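8-demethyl-8-aminoriboflavin-5'-phosphate synthase (PDB 5MLD) replaces the C-8 methyl group of FMN with an amino group taken from glutamate, a key step in making the antibiotic roseoflavin. Local coordinates at residues R43-Q51 with A99-L107; V156-W164 with T185-T196. All coordinates share one frame; numbering follows the deposited sequence.

The two contacts lie in the same flavodoxin-like domain and follow one another along the chain, with centres about 24 Å apart and nearest atoms about 11 Å apart, so they do not touch. Contact 1 sets the loop after strand 38-43 against helix 98-107; contact 2 sets strand 161-164 against helix 183-205. Each reaches toward a flavin site: the side chain of K106 is about 8 Å from a bound 8-demethyl-8-aminoriboflavin-5'-phosphate, and that of W164 about 7 Å from one. Both also meet the second subunit of the homotetramer, and 156-164 with 185-196 touches the third and fourth as well.

Contact 1: R43-Q51 with A99-L107; sequences RVIDHDIEQ and AAHVILEKL
I49 and V44 press branched aliphatic side chains against helix 98-107, where the loop leaving parallel strand 38-43 of the flavodoxin-like fold folds back over the helix. The tight part is made by carbon atoms, including the methylenes of K106. V44, in a short 3-10 turn, turns CG2 to A99 CB at 4.1 Å, and the small methyl of A99 lets the turn come close; A99 also packs on the FMN-binding residue L12. I103 does not aim its CB bond squarely at the loop, yet its CD1 swings round to meet I49 CG2 at 4.1 Å, and it also packs on W72 and L75 of helix 72-81. The CG2 of I49 lies anti to the backbone N, and this one methyl touches V102, I103 and K106 in turn, closest to K106 CD at 3.6 Å. Branching at CB gives I49 a methyl close to the backbone that can wedge among these three neighbours.

Toward Q51 the packing gives way to polar and watery contacts. The extended Q51 side chain crosses V102 at about a right angle, its CG and NE2 each 4.0 Å from V102 CG2, and its amide goes on to S98 of the second subunit. A water donates to both Q51 O and E105 OE1, adding a solvent-mediated bridge between loop and helix. E50 points its CB from the helix, and its carboxylate pairs with R68 and K65, while its backbone carbonyl faces the helix. Lysine is long and flexible enough to use it: bent at chi3 (79°) and chi4 (76°), K106 lays its methylenes across I49 and brings NZ to E50 O at 2.8 Å, in the carbonyl plane with a C=O...N angle of 154°.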
loop_
_atom_site.group_PDB
_atom_site.type_symbol
_atom_site.label_atom_id
_atom_site.label_comp_id
_atom_site.label_asym_id
_atom_site.label_seq_id
_atom_site.Cartn_x
_atom_site.Cartn_y
_atom_site.Cartn_z
ATOM N N ARG A 43 -13.083 -17.089 15.962
ATOM C CA ARG A 43 -13.542 -15.741 15.612
ATOM C C ARG A 43 -13.020 -14.824 16.703
ATOM O O ARG A 43 -13.529 -14.834 17.825
ATOM C CB ARG A 43 -15.059 -15.635 15.484
ATOM C CG ARG A 43 -15.427 -14.233 15.030
ATOM C CD ARG A 43 -16.954 -14.045 14.894
ATOM N NE ARG A 43 -17.553 -14.957 13.916
ATOM C CZ ARG A 43 -18.784 -14.818 13.434
ATOM N NH1 ARG A 43 -19.522 -13.794 13.824
ATOM N NH2 ARG A 43 -19.278 -15.682 12.551
ATOM N N VAL A 44 -11.969 -14.064 16.378
ATOM C CA VAL A 44 -11.157 -13.454 17.418
ATOM C C VAL A 44 -11.939 -12.396 18.191
ATOM O O VAL A 44 -11.695 -12.202 19.387
ATOM C CB VAL A 44 -9.858 -12.878 16.813
ATOM C CG1 VAL A 44 -9.075 -13.973 16.091
ATOM C CG2 VAL A 44 -10.166 -11.766 15.844
ATOM N N ILE A 45 -12.906 -11.730 17.549
ATOM C CA ILE A 45 -13.676 -10.690 18.229
ATOM C C ILE A 45 -14.547 -11.268 19.340
ATOM O O ILE A 45 -14.988 -10.526 20.230
ATOM C CB ILE A 45 -14.526 -9.888 17.213
ATOM C CG1 ILE A 45 -14.964 -8.543 17.796
ATOM C CG2 ILE A 45 -15.760 -10.663 16.748
ATOM C CD1 ILE A 45 -13.863 -7.541 17.898
ATOM N N ASP A 46 -14.814 -12.576 19.323
ATOM C CA ASP A 46 -15.580 -13.175 20.413
ATOM C C ASP A 46 -14.801 -13.212 21.707
ATOM O O ASP A 46 -15.389 -13.461 22.764
ATOM C CB ASP A 46 -15.974 -14.617 20.104
ATOM C CG ASP A 46 -16.961 -14.732 18.961
ATOM O OD1 ASP A 46 -17.595 -13.719 18.592
ATOM O OD2 ASP A 46 -17.088 -15.850 18.428
ATOM N N HIS A 47 -13.498 -13.006 21.637
ATOM C CA HIS A 47 -12.603 -13.225 22.757
ATOM C C HIS A 47 -12.041 -11.914 23.279
ATOM O O HIS A 47 -11.842 -10.956 22.528
ATOM C CB HIS A 47 -11.476 -14.157 22.330
ATOM C CG HIS A 47 -11.969 -15.509 21.947
ATOM N ND1 HIS A 47 -12.213 -16.496 22.878
ATOM C CD2 HIS A 47 -12.339 -16.016 20.747
ATOM C CE1 HIS A 47 -12.687 -17.566 22.261
ATOM N NE2 HIS A 47 -12.763 -17.302 20.969
ATOM N N ASP A 48 -11.773 -11.898 24.584
ATOM C CA ASP A 48 -11.317 -10.700 25.272
ATOM C C ASP A 48 -9.809 -10.587 25.097
ATOM O O ASP A 48 -9.041 -11.227 25.812
ATOM C CB ASP A 48 -11.722 -10.773 26.739
ATOM C CG ASP A 48 -11.294 -9.564 27.527
ATOM O OD1 ASP A 48 -11.138 -8.475 26.935
ATOM O OD2 ASP A 48 -11.104 -9.712 28.750
ATOM N N ILE A 49 -9.381 -9.748 24.152
ATOM C CA ILE A 49 -7.967 -9.533 23.851
ATOM C C ILE A 49 -7.655 -8.061 24.080
ATOM O O ILE A 49 -8.178 -7.201 23.365
ATOM C CB ILE A 49 -7.631 -9.923 22.401
ATOM C CG1 ILE A 49 -8.030 -11.371 22.086
ATOM C CG2 ILE A 49 -6.159 -9.634 22.094
ATOM C CD1 ILE A 49 -7.359 -12.407 22.920
ATOM N N GLU A 50 -6.782 -7.769 25.052
ATOM C CA GLU A 50 -6.514 -6.379 25.412
ATOM C C GLU A 50 -5.676 -5.694 24.341
ATOM O O GLU A 50 -4.642 -6.218 23.915
ATOM C CB GLU A 50 -5.804 -6.294 26.769
ATOM C CG GLU A 50 -5.439 -4.866 27.166
ATOM C CD GLU A 50 -6.640 -3.909 27.145
ATOM O OE1 GLU A 50 -7.709 -4.242 27.719
ATOM O OE2 GLU A 50 -6.513 -2.816 26.551
ATOM N N GLN A 51 -6.135 -4.517 23.905
ATOM C CA GLN A 51 -5.467 -3.750 22.859
ATOM C C GLN A 51 -4.337 -2.881 23.400
ATOM O O GLN A 51 -3.368 -2.606 22.682
ATOM C CB GLN A 51 -6.493 -2.859 22.149
ATOM C CG GLN A 51 -5.923 -1.933 21.084
ATOM C CD GLN A 51 -6.995 -1.027 20.503
ATOM O OE1 GLN A 51 -7.943 -0.645 21.194
ATOM N NE2 GLN A 51 -6.874 -0.714 19.224
ATOM N N ALA A 99 -9.550 -5.754 14.109
ATOM C CA ALA A 99 -9.358 -6.951 14.932
ATOM C C ALA A 99 -8.129 -7.748 14.500
ATOM O O ALA A 99 -7.346 -8.199 15.347
ATOM C CB ALA A 99 -10.604 -7.837 14.878
ATOM N N ALA A 100 -7.965 -7.960 13.193
ATOM C CA ALA A 100 -6.741 -8.569 12.675
ATOM C C ALA A 100 -5.525 -7.740 13.063
ATOM O O ALA A 100 -4.461 -8.276 13.406
ATOM C CB ALA A 100 -6.839 -8.702 11.150
ATOM N N HIS A 101 -5.689 -6.421 13.045
ATOM C CA HIS A 101 -4.601 -5.498 13.334
ATOM C C HIS A 101 -4.109 -5.649 14.773
ATOM O O HIS A 101 -2.896 -5.671 15.027
ATOM C CB HIS A 101 -5.128 -4.088 13.060
ATOM C CG HIS A 101 -4.081 -3.048 12.845
ATOM N ND1 HIS A 101 -4.337 -1.912 12.112
ATOM C CD2 HIS A 101 -2.799 -2.945 13.273
ATOM C CE1 HIS A 101 -3.253 -1.159 12.080
ATOM N NE2 HIS A 101 -2.309 -1.751 12.790
ATOM N N VAL A 102 -5.038 -5.753 15.731
ATOM C CA VAL A 102 -4.651 -5.967 17.130
ATOM C C VAL A 102 -3.890 -7.281 17.274
ATOM O O VAL A 102 -2.832 -7.336 17.919
ATOM C CB VAL A 102 -5.890 -5.938 18.042
ATOM C CG1 VAL A 102 -5.512 -6.351 19.460
ATOM C CG2 VAL A 102 -6.482 -4.534 18.058
ATOM N N ILE A 103 -4.431 -8.361 16.691
ATOM C CA ILE A 103 -3.794 -9.670 16.816
ATOM C C ILE A 103 -2.378 -9.607 16.279
ATOM O O ILE A 103 -1.434 -10.108 16.907
ATOM C CB ILE A 103 -4.602 -10.766 16.091
ATOM C CG1 ILE A 103 -5.976 -10.958 16.736
ATOM C CG2 ILE A 103 -3.798 -12.089 16.085
ATOM C CD1 ILE A 103 -5.938 -11.027 18.242
ATOM N N LEU A 104 -2.207 -8.982 15.108
ATOM C CA LEU A 104 -0.882 -8.902 14.504
ATOM C C LEU A 104 0.054 -8.014 15.324
ATOM O O LEU A 104 1.246 -8.310 15.450
ATOM C CB LEU A 104 -0.994 -8.404 13.061
ATOM C CG LEU A 104 -1.646 -9.335 12.028
ATOM C CD1 LEU A 104 -1.842 -8.595 10.719
ATOM C CD2 LEU A 104 -0.771 -10.557 11.811
ATOM N N GLU A 105 -0.461 -6.917 15.885
ATOM C CA GLU A 105 0.346 -6.099 16.792
ATOM C C GLU A 105 0.873 -6.921 17.967
ATOM O O GLU A 105 2.057 -6.831 18.330
ATOM C CB GLU A 105 -0.474 -4.908 17.307
ATOM C CG GLU A 105 -0.648 -3.769 16.311
ATOM C CD GLU A 105 -1.660 -2.738 16.778
ATOM O OE1 GLU A 105 -2.485 -3.054 17.689
ATOM O OE2 GLU A 105 -1.616 -1.596 16.251
ATOM N N LYS A 106 -0.002 -7.704 18.602
ATOM C CA LYS A 106 0.434 -8.504 19.743
ATOM C C LYS A 106 1.361 -9.633 19.319
ATOM O O LYS A 106 2.314 -9.966 20.043
ATOM C CB LYS A 106 -0.785 -9.037 20.481
ATOM C CG LYS A 106 -1.621 -7.892 21.050
ATOM C CD LYS A 106 -2.850 -8.379 21.801
ATOM C CE LYS A 106 -2.542 -8.866 23.219
ATOM N NZ LYS A 106 -2.305 -7.758 24.172
ATOM N N LEU A 107 1.117 -10.208 18.145
ATOM C CA LEU A 107 1.967 -11.286 17.661
ATOM C C LEU A 107 3.387 -10.799 17.388
ATOM O O LEU A 107 4.339 -11.582 17.482
ATOM C CB LEU A 107 1.345 -11.908 16.404
ATOM C CG LEU A 107 1.791 -13.310 15.999
ATOM C CD1 LEU A 107 1.606 -14.275 17.145
ATOM C CD2 LEU A 107 1.034 -13.804 14.768
HETATM O O HOH W 1 -2.575 -4.072 20.241
#

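Contact 2: V156-W164 with T185-T196; sequences VPPNAAAYW and TNKLIRFMVANT
N159 CB approaches the F191 ring obliquely and lies 4.0 Å from F191 CB, while K187 O, one helical turn back, is over one face of that ring, 3.2 Å above its plane and offset toward the rim. T185 OG1 sits at the edge of the W164 indole, near its plane and 3.5 Å from CD1; H182 and Y174 meet this indole edge-to-face. The Y163 ring, which stacks edge-to-face with H139, receives L188 CD1 obliquely at CE1. Y163 starts with its CB turned from the helix, but CG lies between the backbone N and carbonyl carbon (chi1 61°), which brings the ring back toward L188; its hydroxyl continues to E135 of the fourth subunit.

Helix 183-205 runs nearly antiparallel to strand 161-164, its axis 7.0 Å away at 160°, as a helix covering the central parallel sheet of a flavodoxin-like fold. Alanine makes so close an approach possible: the A162 methyl fits against the helix backbone, 3.5 Å from I189 N, between the side chains of L188 and I189. At the strand's C-terminal end, threonine offers both a methyl for packing and a hydroxyl that donates to Y163 O, with T185 OG1 2.7 Å away and tilted 22° from the carbonyl plane.

Before the strand, two prolines restrict the chain and N159, in a left-handed conformation that asparagine tolerates, turns it. P157 CG rests on T196 CG2 at 3.6 Å; T196 OG1 turns back to M192 O, opposite T196 N, and also bonds Y32 of helix 20-34. N195 ND2 donates to P158 O at 2.8 Å, from above the carbonyl plane, while its OD1 binds T210 of the third subunit. A water lies within hydrogen-bonding distance of N159 O and L188 O.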
loop_
_atom_site.group_PDB
_atom_site.type_symbol
_atom_site.label_atom_id
_atom_site.label_comp_id
_atom_site.label_asym_id
_atom_site.label_seq_id
_atom_site.Cartn_x
_atom_site.Cartn_y
_atom_site.Cartn_z
ATOM N N VAL A 156 5.374 -18.348 2.609
ATOM C CA VAL A 156 4.172 -18.112 1.827
ATOM C C VAL A 156 4.319 -18.872 0.516
ATOM O O VAL A 156 5.238 -18.591 -0.260
ATOM C CB VAL A 156 3.948 -16.612 1.578
ATOM C CG1 VAL A 156 2.596 -16.371 0.890
ATOM C CG2 VAL A 156 4.011 -15.864 2.905
ATOM N N PRO A 157 3.447 -19.831 0.228
ATOM C CA PRO A 157 3.490 -20.527 -1.049
ATOM C C PRO A 157 2.937 -19.636 -2.145
ATOM O O PRO A 157 2.413 -18.550 -1.850
ATOM C CB PRO A 157 2.586 -21.748 -0.808
ATOM C CG PRO A 157 1.587 -21.263 0.200
ATOM C CD PRO A 157 2.264 -20.198 1.031
ATOM N N PRO A 158 3.039 -20.033 -3.410
ATOM C CA PRO A 158 2.355 -19.278 -4.464
ATOM C C PRO A 158 0.853 -19.388 -4.315
ATOM O O PRO A 158 0.327 -20.359 -3.761
ATOM C CB PRO A 158 2.813 -19.961 -5.755
ATOM C CG PRO A 158 3.146 -21.349 -5.325
ATOM C CD PRO A 158 3.763 -21.192 -3.964
ATOM N N ASN A 159 0.168 -18.356 -4.808
ATOM C CA ASN A 159 -1.289 -18.309 -4.823
ATOM C C ASN A 159 -1.855 -18.583 -3.430
ATOM O O ASN A 159 -2.787 -19.366 -3.241
ATOM C CB ASN A 159 -1.828 -19.276 -5.877
ATOM C CG ASN A 159 -1.271 -18.972 -7.268
ATOM O OD1 ASN A 159 -0.509 -19.750 -7.826
ATOM N ND2 ASN A 159 -1.624 -17.808 -7.810
ATOM N N ALA A 160 -1.260 -17.927 -2.438
ATOM C CA ALA A 160 -1.606 -18.156 -1.046
ATOM C C ALA A 160 -2.756 -17.291 -0.547
ATOM O O ALA A 160 -3.148 -17.451 0.610
ATOM C CB ALA A 160 -0.392 -17.906 -0.157
ATOM N N ALA A 161 -3.289 -16.376 -1.365
ATOM C CA ALA A 161 -4.338 -15.451 -0.938
ATOM C C ALA A 161 -5.565 -15.621 -1.824
ATOM O O ALA A 161 -5.491 -15.379 -3.035
ATOM C CB ALA A 161 -3.844 -14.007 -1.000
ATOM N N ALA A 162 -6.687 -16.032 -1.224
ATOM C CA ALA A 162 -7.959 -16.179 -1.920
ATOM C C ALA A 162 -8.959 -15.159 -1.386
ATOM O O ALA A 162 -8.943 -14.831 -0.200
ATOM C CB ALA A 162 -8.524 -17.586 -1.743
ATOM N N TYR A 163 -9.846 -14.670 -2.258
ATOM C CA TYR A 163 -10.648 -13.512 -1.885
ATOM C C TYR A 163 -11.905 -13.448 -2.742
ATOM O O TYR A 163 -11.994 -14.076 -3.801
ATOM C CB TYR A 163 -9.828 -12.214 -2.020
ATOM C CG TYR A 163 -9.357 -11.981 -3.428
ATOM C CD1 TYR A 163 -8.164 -12.517 -3.873
ATOM C CD2 TYR A 163 -10.120 -11.248 -4.330
ATOM C CE1 TYR A 163 -7.742 -12.338 -5.157
ATOM C CE2 TYR A 163 -9.695 -11.052 -5.632
ATOM C CZ TYR A 163 -8.505 -11.615 -6.040
ATOM O OH TYR A 163 -8.053 -11.460 -7.325
ATOM N N TRP A 164 -12.876 -12.667 -2.260
ATOM C CA TRP A 164 -14.045 -12.284 -3.032
ATOM C C TRP A 164 -14.189 -10.767 -2.982
ATOM O O TRP A 164 -13.988 -10.153 -1.937
ATOM C CB TRP A 164 -15.331 -12.940 -2.491
ATOM C CG TRP A 164 -16.557 -12.639 -3.338
ATOM C CD1 TRP A 164 -17.036 -13.385 -4.372
ATOM C CD2 TRP A 164 -17.445 -11.520 -3.202
ATOM N NE1 TRP A 164 -18.157 -12.803 -4.903
ATOM C CE2 TRP A 164 -18.444 -11.659 -4.192
ATOM C CE3 TRP A 164 -17.501 -10.424 -2.332
ATOM C CZ2 TRP A 164 -19.484 -10.731 -4.351
ATOM C CZ3 TRP A 164 -18.536 -9.497 -2.485
ATOM C CH2 TRP A 164 -19.517 -9.656 -3.487
ATOM N N THR A 185 -13.170 -16.992 -7.061
ATOM C CA THR A 185 -12.916 -17.190 -5.633
ATOM C C THR A 185 -12.783 -18.672 -5.308
ATOM O O THR A 185 -11.874 -19.082 -4.577
ATOM C CB THR A 185 -14.033 -16.564 -4.800
ATOM O OG1 THR A 185 -14.075 -15.158 -5.065
ATOM C CG2 THR A 185 -13.798 -16.776 -3.306
ATOM N N ASN A 186 -13.683 -19.490 -5.844
ATOM C CA ASN A 186 -13.649 -20.905 -5.497
ATOM C C ASN A 186 -12.370 -21.560 -5.993
ATOM O O ASN A 186 -11.788 -22.412 -5.303
ATOM C CB ASN A 186 -14.882 -21.610 -6.047
ATOM C CG ASN A 186 -16.085 -21.445 -5.136
ATOM O OD1 ASN A 186 -15.935 -21.340 -3.910
ATOM N ND2 ASN A 186 -17.281 -21.422 -5.723
ATOM N N LYS A 187 -11.878 -21.145 -7.153
ATOM C CA LYS A 187 -10.635 -21.751 -7.616
ATOM C C LYS A 187 -9.446 -21.225 -6.816
ATOM O O LYS A 187 -8.546 -21.996 -6.476
ATOM C CB LYS A 187 -10.457 -21.548 -9.128
ATOM C CG LYS A 187 -9.538 -20.437 -9.603
ATOM C CD LYS A 187 -9.529 -20.393 -11.138
ATOM C CE LYS A 187 -8.895 -19.127 -11.684
ATOM N NZ LYS A 187 -9.129 -19.000 -13.155
ATOM N N LEU A 188 -9.454 -19.935 -6.430
ATOM C CA LEU A 188 -8.361 -19.435 -5.594
ATOM C C LEU A 188 -8.314 -20.138 -4.234
ATOM O O LEU A 188 -7.227 -20.429 -3.717
ATOM C CB LEU A 188 -8.477 -17.919 -5.400
ATOM C CG LEU A 188 -8.222 -17.072 -6.659
ATOM C CD1 LEU A 188 -8.082 -15.613 -6.261
ATOM C CD2 LEU A 188 -6.984 -17.518 -7.443
ATOM N N ILE A 189 -9.468 -20.367 -3.604
ATOM C CA ILE A 189 -9.464 -21.063 -2.317
ATOM C C ILE A 189 -8.804 -22.429 -2.464
ATOM O O ILE A 189 -7.976 -22.836 -1.633
ATOM C CB ILE A 189 -10.897 -21.177 -1.759
ATOM C CG1 ILE A 189 -11.413 -19.796 -1.335
ATOM C CG2 ILE A 189 -10.928 -22.104 -0.557
ATOM C CD1 ILE A 189 -12.884 -19.807 -0.914
ATOM N N ARG A 190 -9.123 -23.132 -3.548
ATOM C CA ARG A 190 -8.549 -24.463 -3.769
ATOM C C ARG A 190 -7.039 -24.405 -3.991
ATOM O O ARG A 190 -6.303 -25.244 -3.447
ATOM C CB ARG A 190 -9.244 -25.149 -4.941
ATOM C CG ARG A 190 -10.692 -25.576 -4.612
ATOM C CD ARG A 190 -11.423 -26.191 -5.825
ATOM N NE ARG A 190 -12.736 -26.722 -5.451
ATOM C CZ ARG A 190 -12.948 -27.931 -4.932
ATOM N NH1 ARG A 190 -11.931 -28.769 -4.738
ATOM N NH2 ARG A 190 -14.185 -28.315 -4.625
ATOM N N PHE A 191 -6.565 -23.437 -4.786
ATOM C CA PHE A 191 -5.126 -23.209 -4.938
ATOM C C PHE A 191 -4.476 -23.032 -3.573
ATOM O O PHE A 191 -3.458 -23.659 -3.249
ATOM C CB PHE A 191 -4.848 -21.941 -5.772
ATOM C CG PHE A 191 -5.224 -22.016 -7.240
ATOM C CD1 PHE A 191 -5.762 -23.156 -7.815
ATOM C CD2 PHE A 191 -5.011 -20.904 -8.047
ATOM C CE1 PHE A 191 -6.088 -23.181 -9.156
ATOM C CE2 PHE A 191 -5.327 -20.915 -9.396
ATOM C CZ PHE A 191 -5.869 -22.055 -9.955
ATOM N N MET A 192 -5.051 -22.143 -2.764
ATOM C CA MET A 192 -4.437 -21.785 -1.497
ATOM C C MET A 192 -4.339 -22.989 -0.576
ATOM O O MET A 192 -3.301 -23.203 0.057
ATOM C CB MET A 192 -5.237 -20.662 -0.839
ATOM C CG MET A 192 -4.623 -20.101 0.414
ATOM S SD MET A 192 -5.055 -21.017 1.905
ATOM C CE MET A 192 -6.838 -21.095 1.812
ATOM N N VAL A 193 -5.415 -23.778 -0.475
ATOM C CA VAL A 193 -5.391 -24.940 0.415
ATOM C C VAL A 193 -4.367 -25.966 -0.068
ATOM O O VAL A 193 -3.583 -26.511 0.724
ATOM C CB VAL A 193 -6.793 -25.557 0.519
ATOM C CG1 VAL A 193 -6.728 -26.912 1.263
ATOM C CG2 VAL A 193 -7.705 -24.588 1.243
ATOM N N ALA A 194 -4.373 -26.254 -1.367
ATOM C CA ALA A 194 -3.434 -27.241 -1.897
ATOM C C ALA A 194 -1.991 -26.815 -1.645
ATOM O O ALA A 194 -1.155 -27.630 -1.226
ATOM C CB ALA A 194 -3.681 -27.455 -3.389
ATOM N N ASN A 195 -1.684 -25.539 -1.870
ATOM C CA ASN A 195 -0.294 -25.090 -1.797
ATOM C C ASN A 195 0.174 -24.881 -0.357
ATOM O O ASN A 195 1.299 -25.264 -0.015
ATOM C CB ASN A 195 -0.107 -23.798 -2.608
ATOM C CG ASN A 195 -0.189 -24.010 -4.105
ATOM O OD1 ASN A 195 -0.152 -25.139 -4.597
ATOM N ND2 ASN A 195 -0.274 -22.912 -4.845
ATOM N N THR A 196 -0.659 -24.284 0.518
ATOM C CA THR A 196 -0.254 -24.184 1.923
ATOM C C THR A 196 -0.075 -25.559 2.542
ATOM O O THR A 196 0.819 -25.758 3.369
ATOM C CB THR A 196 -1.260 -23.387 2.753
ATOM O OG1 THR A 196 -2.570 -23.972 2.630
ATOM C CG2 THR A 196 -1.296 -21.956 2.267
HETATM O O HOH W 2 -5.014 -18.458 -4.574
#